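PDB 4H40: putative cell adhesion protein from Bacteroides fragilis, which probably serves as a pilus (fimbrial) subunit of the fimbrillin-like family, with a presumed role in cell adhesion. Local coordinates for residues V132-L140 / V252-T260; A201-Q211 / K230-T241. One frame throughout, in Å; residues are numbered along the deposited sequence.

Contact 1 of 2, residues V132-L140 / V252-T260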
loop_
_atom_site.group_PDB
_atom_site.type_symbol
_atom_site.label_atom_id
_atom_site.label_comp_id
_atom_site.label_asym_id
_atom_site.label_seq_id
_atom_site.Cartn_x
_atom_site.Cartn_y
_atom_site.Cartn_z
ATOM N N VAL B 132 29.448 -5.850 16.273
ATOM C CA VAL B 132 28.734 -5.214 17.369
ATOM C C VAL B 132 27.374 -5.887 17.539
ATOM O O VAL B 132 26.826 -6.437 16.583
ATOM C CB VAL B 132 28.591 -3.674 17.158
ATOM C CG1 VAL B 132 29.925 -2.961 17.342
ATOM C CG2 VAL B 132 27.982 -3.337 15.806
ATOM N N ASN B 133 26.837 -5.831 18.762
ATOM C CA ASN B 133 25.496 -6.306 19.079
ATOM C C ASN B 133 24.497 -5.223 18.617
ATOM O O ASN B 133 24.598 -4.064 19.043
ATOM C CB ASN B 133 25.370 -6.588 20.593
ATOM C CG ASN B 133 26.197 -7.742 21.112
ATOM O OD1 ASN B 133 26.350 -8.778 20.466
ATOM N ND2 ASN B 133 26.724 -7.609 22.327
ATOM N N ILE B 134 23.579 -5.575 17.698
ATOM C CA ILE B 134 22.609 -4.600 17.185
ATOM C C ILE B 134 21.247 -5.256 17.046
ATOM O O ILE B 134 21.134 -6.312 16.418
ATOM C CB ILE B 134 23.075 -3.883 15.874
ATOM C CG1 ILE B 134 21.947 -3.057 15.248
ATOM C CG2 ILE B 134 23.690 -4.831 14.852
ATOM C CD1 ILE B 134 22.324 -1.725 14.855
ATOM N N GLY B 135 20.240 -4.616 17.645
ATOM C CA GLY B 135 18.843 -5.039 17.605
ATOM C C GLY B 135 17.967 -4.071 16.829
ATOM O O GLY B 135 18.450 -3.325 15.971
ATOM N N ASN B 136 16.670 -4.094 17.113
ATOM C CA ASN B 136 15.706 -3.199 16.508
ATOM C C ASN B 136 15.602 -1.979 17.379
ATOM O O ASN B 136 15.937 -2.057 18.576
ATOM C CB ASN B 136 14.355 -3.881 16.313
ATOM C CG ASN B 136 14.402 -4.996 15.304
ATOM O OD1 ASN B 136 14.738 -4.781 14.126
ATOM N ND2 ASN B 136 14.056 -6.217 15.749
ATOM N N GLY B 137 15.206 -0.851 16.774
ATOM C CA GLY B 137 15.083 0.399 17.505
ATOM C C GLY B 137 16.403 1.108 17.706
ATOM O O GLY B 137 16.596 1.791 18.720
ATOM N N GLU B 138 17.315 0.954 16.734
ATOM C CA GLU B 138 18.603 1.628 16.750
ATOM C C GLU B 138 19.207 1.778 15.363
ATOM O O GLU B 138 18.949 0.972 14.472
ATOM C CB GLU B 138 19.593 0.935 17.684
ATOM C CG GLU B 138 20.002 -0.457 17.269
ATOM C CD GLU B 138 20.920 -1.081 18.293
ATOM O OE1 GLU B 138 22.042 -0.551 18.454
ATOM O OE2 GLU B 138 20.490 -2.029 18.993
ATOM N N TYR B 139 20.004 2.840 15.191
ATOM C CA TYR B 139 20.730 3.108 13.954
ATOM C C TYR B 139 22.179 2.815 14.168
ATOM O O TYR B 139 22.672 3.012 15.273
ATOM C CB TYR B 139 20.553 4.560 13.476
ATOM C CG TYR B 139 19.124 4.955 13.240
ATOM C CD1 TYR B 139 18.388 4.397 12.198
ATOM C CD2 TYR B 139 18.494 5.888 14.057
ATOM C CE1 TYR B 139 17.060 4.757 11.981
ATOM C CE2 TYR B 139 17.173 6.285 13.820
ATOM C CZ TYR B 139 16.457 5.697 12.797
ATOM O OH TYR B 139 15.152 6.044 12.606
ATOM N N LEU B 140 22.856 2.311 13.120
ATOM C CA LEU B 140 24.286 2.061 13.141
ATOM C C LEU B 140 24.880 2.398 11.806
ATOM O O LEU B 140 24.578 1.774 10.788
ATOM C CB LEU B 140 24.694 0.638 13.565
ATOM C CG LEU B 140 26.212 0.399 13.535
ATOM C CD1 LEU B 140 26.889 0.765 14.851
ATOM C CD2 LEU B 140 26.532 -1.001 13.087
ATOM N N VAL B 252 5.991 13.254 14.083
ATOM C CA VAL B 252 6.933 12.441 13.292
ATOM C C VAL B 252 7.650 11.456 14.217
ATOM O O VAL B 252 8.404 11.847 15.112
ATOM C CB VAL B 252 7.955 13.249 12.441
ATOM C CG1 VAL B 252 8.819 12.315 11.612
ATOM C CG2 VAL B 252 7.237 14.211 11.516
ATOM N N ALA B 253 7.420 10.172 13.989
ATOM C CA ALA B 253 8.078 9.123 14.759
ATOM C C ALA B 253 8.896 8.265 13.815
ATOM O O ALA B 253 8.461 8.005 12.700
ATOM C CB ALA B 253 7.053 8.293 15.514
ATOM N N HIS B 254 10.107 7.910 14.206
ATOM C CA HIS B 254 10.974 7.059 13.398
ATOM C C HIS B 254 11.743 6.072 14.272
ATOM O O HIS B 254 11.850 6.243 15.483
ATOM C CB HIS B 254 11.934 7.876 12.517
ATOM C CG HIS B 254 12.916 8.705 13.278
ATOM N ND1 HIS B 254 14.234 8.328 13.396
ATOM C CD2 HIS B 254 12.743 9.878 13.924
ATOM C CE1 HIS B 254 14.822 9.279 14.098
ATOM N NE2 HIS B 254 13.960 10.218 14.455
ATOM N N THR B 255 12.228 5.012 13.654
ATOM C CA THR B 255 13.013 3.998 14.329
ATOM C C THR B 255 13.801 3.209 13.326
ATOM O O THR B 255 13.438 3.159 12.138
ATOM C CB THR B 255 12.129 3.066 15.187
ATOM O OG1 THR B 255 12.940 2.455 16.164
ATOM C CG2 THR B 255 11.390 2.009 14.388
ATOM N N GLY B 256 14.854 2.571 13.830
ATOM C CA GLY B 256 15.670 1.673 13.043
ATOM C C GLY B 256 15.054 0.301 13.145
ATOM O O GLY B 256 14.480 -0.045 14.184
ATOM N N VAL B 257 15.136 -0.467 12.068
ATOM C CA VAL B 257 14.685 -1.851 12.041
ATOM C C VAL B 257 15.755 -2.633 11.291
ATOM O O VAL B 257 16.362 -2.117 10.354
ATOM C CB VAL B 257 13.232 -2.109 11.510
ATOM C CG1 VAL B 257 12.193 -1.462 12.416
ATOM C CG2 VAL B 257 13.048 -1.632 10.085
ATOM N N LEU B 258 16.028 -3.839 11.736
ATOM C CA LEU B 258 17.037 -4.660 11.091
ATOM C C LEU B 258 16.550 -5.115 9.724
ATOM O O LEU B 258 15.346 -5.371 9.611
ATOM C CB LEU B 258 17.347 -5.897 11.952
ATOM C CG LEU B 258 17.966 -5.689 13.318
ATOM C CD1 LEU B 258 18.020 -7.023 14.051
ATOM C CD2 LEU B 258 19.361 -5.107 13.209
ATOM N N PRO B 259 17.444 -5.291 8.696
ATOM C CA PRO B 259 16.971 -5.809 7.405
ATOM C C PRO B 259 16.190 -7.104 7.611
ATOM O O PRO B 259 16.652 -8.006 8.325
ATOM C CB PRO B 259 18.263 -6.019 6.618
ATOM C CG PRO B 259 19.201 -5.007 7.194
ATOM C CD PRO B 259 18.900 -5.033 8.660
ATOM N N THR B 260 14.942 -7.123 7.102
ATOM C CA THR B 260 14.045 -8.260 7.251
ATOM C C THR B 260 13.185 -8.472 6.024
ATOM O O THR B 260 12.695 -7.524 5.420
ATOM C CB THR B 260 13.186 -8.163 8.535
ATOM O OG1 THR B 260 12.543 -9.424 8.753
ATOM C CG2 THR B 260 12.159 -7.060 8.504
HETATM O O HOH W 1 13.517 -6.232 11.353
#
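I134 opens the contact by sliding its CG1 past the CD2 methyl of L258, the two side chains running in opposite directions 3.9 Å apart. The carbonyl oxygen of G135 rests on the same methyl, while its backbone N is held from within the loop by E138 OE2, which it meets from above the carboxylate plane; E138 OE1 makes a salt bridge with K124. N136 crosses L258 at about a right angle. With CG beside its own backbone N (chi1 -66°), its amide reaches segment 252-260, where N136 OD1 takes the N-H of L258 in a nearly straight bond, 2.9 Å from L258 N, the donor lying close to the C=O axis. Its other end, ND2, bonds to the carbonyl of Q210, so the amide is fixed at both ends, and a water bound to L258 O adds a weak bond to OD1. G137 gives its N-H to G256 O, N to O 2.8 Å, from above the carbonyl plane. Y139 then lies alongside G256, with Y139 CE1 3.5 Å from G256 CA, where the glycine has no side chain in the way. Y139 OH ends at the imidazole edge of H254, hydrogen-bonded to H254 ND1 at 2.6 Å; the rings meet rim to rim. The loop between strands 113-121 and 141-142 thus covers the end of strand 251-257, which pairs antiparallel with strand 177-190.

Contact 2 of 2, residues A201-Q211 / K230-T241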
loop_
_atom_site.group_PDB
_atom_site.type_symbol
_atom_site.label_atom_id
_atom_site.label_comp_id
_atom_site.label_asym_id
_atom_site.label_seq_id
_atom_site.Cartn_x
_atom_site.Cartn_y
_atom_site.Cartn_z
ATOM N N ALA B 201 1.770 6.723 26.122
ATOM C CA ALA B 201 3.011 6.112 26.618
ATOM C C ALA B 201 3.352 4.825 25.832
ATOM O O ALA B 201 4.529 4.503 25.656
ATOM C CB ALA B 201 2.880 5.806 28.086
ATOM N N GLU B 202 2.314 4.146 25.308
ATOM C CA GLU B 202 2.440 2.933 24.499
ATOM C C GLU B 202 3.052 3.239 23.097
ATOM O O GLU B 202 3.595 2.331 22.478
ATOM C CB GLU B 202 1.078 2.223 24.334
ATOM C CG GLU B 202 0.434 1.698 25.611
ATOM C CD GLU B 202 -0.295 2.694 26.509
ATOM O OE1 GLU B 202 -0.483 3.862 26.097
ATOM O OE2 GLU B 202 -0.667 2.302 27.641
ATOM N N GLY B 203 2.936 4.494 22.629
ATOM C CA GLY B 203 3.453 4.964 21.347
ATOM C C GLY B 203 3.109 4.108 20.141
ATOM O O GLY B 203 2.003 3.563 20.040
ATOM N N ILE B 204 4.067 3.969 19.220
ATOM C CA ILE B 204 3.913 3.167 18.000
ATOM C C ILE B 204 4.703 1.865 18.149
ATOM O O ILE B 204 5.924 1.894 18.330
ATOM C CB ILE B 204 4.348 3.983 16.747
ATOM C CG1 ILE B 204 3.440 5.206 16.557
ATOM C CG2 ILE B 204 4.400 3.088 15.477
ATOM C CD1 ILE B 204 4.039 6.250 15.789
ATOM N N GLU B 205 3.995 0.734 18.103
ATOM C CA GLU B 205 4.596 -0.587 18.204
ATOM C C GLU B 205 4.548 -1.306 16.839
ATOM O O GLU B 205 3.480 -1.515 16.258
ATOM C CB GLU B 205 3.929 -1.410 19.298
ATOM C CG GLU B 205 4.640 -2.728 19.542
ATOM C CD GLU B 205 4.316 -3.395 20.863
ATOM O OE1 GLU B 205 3.115 -3.493 21.212
ATOM O OE2 GLU B 205 5.270 -3.841 21.541
ATOM N N ILE B 206 5.740 -1.602 16.324
ATOM C CA ILE B 206 5.999 -2.324 15.095
ATOM C C ILE B 206 6.261 -3.787 15.529
ATOM O O ILE B 206 7.042 -4.025 16.440
ATOM C CB ILE B 206 7.166 -1.649 14.330
ATOM C CG1 ILE B 206 6.884 -0.132 14.133
ATOM C CG2 ILE B 206 7.459 -2.355 12.994
ATOM C CD1 ILE B 206 7.984 0.654 13.514
ATOM N N SER B 207 5.530 -4.736 14.945
ATOM C CA SER B 207 5.580 -6.165 15.277
ATOM C C SER B 207 5.770 -7.019 14.035
ATOM O O SER B 207 5.332 -6.633 12.952
ATOM C CB SER B 207 4.283 -6.582 15.970
ATOM O OG SER B 207 4.277 -6.282 17.356
ATOM N N GLY B 208 6.391 -8.180 14.218
ATOM C CA GLY B 208 6.645 -9.141 13.151
ATOM C C GLY B 208 7.893 -8.836 12.356
ATOM O O GLY B 208 7.941 -9.058 11.144
ATOM N N ILE B 209 8.914 -8.318 13.037
ATOM C CA ILE B 209 10.167 -7.950 12.387
ATOM C C ILE B 209 11.275 -8.970 12.788
ATOM O O ILE B 209 11.002 -9.902 13.549
ATOM C CB ILE B 209 10.522 -6.468 12.684
ATOM C CG1 ILE B 209 10.176 -6.074 14.150
ATOM C CG2 ILE B 209 9.813 -5.586 11.698
ATOM C CD1 ILE B 209 10.971 -4.942 14.731
ATOM N N GLN B 210 12.475 -8.853 12.196
ATOM C CA GLN B 210 13.605 -9.742 12.446
ATOM C C GLN B 210 13.943 -9.816 13.906
ATOM O O GLN B 210 14.026 -8.775 14.568
ATOM C CB GLN B 210 14.840 -9.254 11.677
ATOM C CG GLN B 210 16.076 -10.143 11.787
ATOM C CD GLN B 210 16.041 -11.232 10.758
ATOM O OE1 GLN B 210 16.216 -10.986 9.561
ATOM N NE2 GLN B 210 15.787 -12.455 11.203
ATOM N N GLN B 211 14.138 -11.047 14.416
ATOM C CA GLN B 211 14.637 -11.243 15.770
ATOM C C GLN B 211 16.165 -11.090 15.663
ATOM O O GLN B 211 16.746 -11.698 14.759
ATOM C CB GLN B 211 14.204 -12.595 16.358
ATOM C CG GLN B 211 14.415 -12.697 17.877
ATOM C CD GLN B 211 13.391 -11.928 18.689
ATOM O OE1 GLN B 211 13.654 -10.820 19.187
ATOM N NE2 GLN B 211 12.195 -12.492 18.837
ATOM N N LYS B 230 16.812 -12.020 6.486
ATOM C CA LYS B 230 16.020 -13.239 6.733
ATOM C C LYS B 230 14.612 -12.884 7.302
ATOM O O LYS B 230 14.359 -11.734 7.699
ATOM C CB LYS B 230 16.747 -14.327 7.585
ATOM C CG LYS B 230 17.694 -13.873 8.700
ATOM C CD LYS B 230 18.107 -15.070 9.575
ATOM C CE LYS B 230 19.282 -14.809 10.492
ATOM N NZ LYS B 230 18.937 -13.900 11.624
ATOM N N VAL B 231 13.693 -13.887 7.261
ATOM C CA VAL B 231 12.279 -13.821 7.632
ATOM C C VAL B 231 12.110 -13.395 9.117
ATOM O O VAL B 231 12.665 -14.024 10.028
ATOM C CB VAL B 231 11.541 -15.164 7.293
ATOM C CG1 VAL B 231 10.084 -15.140 7.748
ATOM C CG2 VAL B 231 11.595 -15.459 5.794
ATOM N N GLY B 232 11.338 -12.327 9.316
ATOM C CA GLY B 232 11.015 -11.789 10.637
ATOM C C GLY B 232 9.978 -12.613 11.377
ATOM O O GLY B 232 9.409 -13.518 10.778
ATOM N N ASP B 233 9.677 -12.330 12.672
ATOM C CA ASP B 233 8.685 -13.178 13.339
ATOM C C ASP B 233 7.741 -12.477 14.329
ATOM O O ASP B 233 8.132 -11.529 15.002
ATOM C CB ASP B 233 9.362 -14.374 14.041
ATOM C CG ASP B 233 10.140 -14.092 15.307
ATOM O OD1 ASP B 233 10.736 -13.008 15.404
ATOM O OD2 ASP B 233 10.227 -15.002 16.167
ATOM N N GLN B 234 6.502 -13.049 14.447
ATOM C CA GLN B 234 5.340 -12.729 15.316
ATOM C C GLN B 234 5.711 -12.205 16.730
ATOM O O GLN B 234 4.939 -11.436 17.324
ATOM C CB GLN B 234 4.418 -13.975 15.485
ATOM C CG GLN B 234 5.128 -15.272 15.931
ATOM C CD GLN B 234 4.231 -16.475 16.221
ATOM O OE1 GLN B 234 3.326 -16.845 15.454
ATOM N NE2 GLN B 234 4.532 -17.183 17.301
ATOM N N SER B 235 6.872 -12.656 17.262
ATOM C CA SER B 235 7.386 -12.337 18.596
ATOM C C SER B 235 8.354 -11.122 18.620
ATOM O O SER B 235 8.422 -10.464 19.661
ATOM C CB SER B 235 8.068 -13.560 19.201
ATOM O OG SER B 235 9.165 -13.982 18.405
ATOM N N ALA B 236 9.093 -10.823 17.514
ATOM C CA ALA B 236 10.014 -9.677 17.502
ATOM C C ALA B 236 9.273 -8.392 17.235
ATOM O O ALA B 236 8.479 -8.294 16.297
ATOM C CB ALA B 236 11.120 -9.867 16.486
ATOM N N SER B 237 9.527 -7.402 18.088
ATOM C CA SER B 237 8.871 -6.098 18.018
ATOM C C SER B 237 9.780 -4.944 18.475
ATOM O O SER B 237 10.831 -5.162 19.098
ATOM C CB SER B 237 7.586 -6.114 18.856
ATOM O OG SER B 237 7.795 -5.801 20.224
ATOM N N VAL B 238 9.342 -3.712 18.178
ATOM C CA VAL B 238 10.025 -2.489 18.593
ATOM C C VAL B 238 8.952 -1.401 18.914
ATOM O O VAL B 238 7.896 -1.369 18.285
ATOM C CB VAL B 238 11.125 -2.020 17.600
ATOM C CG1 VAL B 238 10.554 -1.539 16.274
ATOM C CG2 VAL B 238 11.984 -0.946 18.232
ATOM N N ARG B 239 9.204 -0.583 19.947
ATOM C CA ARG B 239 8.296 0.476 20.341
ATOM C C ARG B 239 8.926 1.870 20.148
ATOM O O ARG B 239 10.067 2.100 20.560
ATOM C CB ARG B 239 7.876 0.274 21.792
ATOM C CG ARG B 239 6.754 1.187 22.239
ATOM C CD ARG B 239 6.339 0.993 23.687
ATOM N NE ARG B 239 5.968 -0.386 24.044
ATOM C CZ ARG B 239 4.794 -0.963 23.781
ATOM N NH1 ARG B 239 3.858 -0.309 23.096
ATOM N NH2 ARG B 239 4.557 -2.205 24.174
ATOM N N ILE B 240 8.201 2.778 19.479
ATOM C CA ILE B 240 8.601 4.183 19.305
ATOM C C ILE B 240 7.787 4.925 20.339
ATOM O O ILE B 240 6.566 4.838 20.306
ATOM C CB ILE B 240 8.406 4.758 17.873
ATOM C CG1 ILE B 240 8.887 3.785 16.749
ATOM C CG2 ILE B 240 9.083 6.119 17.772
ATOM C CD1 ILE B 240 8.452 4.217 15.304
ATOM N N THR B 241 8.437 5.558 21.310
ATOM C CA THR B 241 7.746 6.269 22.380
ATOM C C THR B 241 7.849 7.778 22.166
ATOM O O THR B 241 7.037 8.534 22.707
ATOM C CB THR B 241 8.301 5.850 23.763
ATOM O OG1 THR B 241 9.727 5.757 23.708
ATOM C CG2 THR B 241 7.741 4.523 24.233
HETATM O O HOH W 2 0.994 -1.530 21.682
#
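Backbone hydrogen bonds join I204 to I240 and I206 to V238, each pair bonded in both directions, with I240 N 2.7 Å from I204 O. Beyond them A236 O takes two N-H groups, those of G208 and I209, and D233 N bonds to I209 O; D233 to A236 form a type I turn closed by A236 N on D233 O. Charge and polar contacts lie on the face of E205, S207, S237 and R239. R239 bends at chi3 (-55°), bringing R239 NH1 to a lone pair of E202 O at 2.7 Å, nearly in the guanidinium plane. E205 OE2 lies over the face of the R239 guanidinium, 3.2 Å from R239 NH2, a salt bridge of charge alone with carboxylate and guanidinium planes 47° apart. Water 2 bonds E205 OE1 and, weakly, R239 NH1. Apolar contacts fill the other face: I206 CD1 meets I240 CD1 at 4.0 Å, and I209 CD1 crosses to V238 CG1 at 3.8 Å. I206 and I240 pack on strands 177-190 and 251-257, while I209 and V238 meet N136. This two-faced pattern is that of a beta-sandwich sheet; strand 237-240, paired to strand 197-207, is outermost within this chain in the four-stranded antiparallel sheet.

Overall arrangement
Contacts 1 and 2 have centres about 10 Å apart and touch directly, contact 2 being nested along the chain within the loop that contact 1 closes. The bond between N136 ND2 and Q210 O measures 2.8 Å, and T260 OG1 probably bonds to K230 O at 3.1 Å, so each segment of contact 1 has a polar link to contact 2. Side-chain packing runs alongside: N136 lies against I209 and V238, while A253 and T255 of strand 251-257 meet I240. The centre of contact 1 lies nearer the centre of the chain, about 6 Å against about 16 Å. Together they connect the loop before strand 141-142 with two facing sheets of the fimbrillin-like fold.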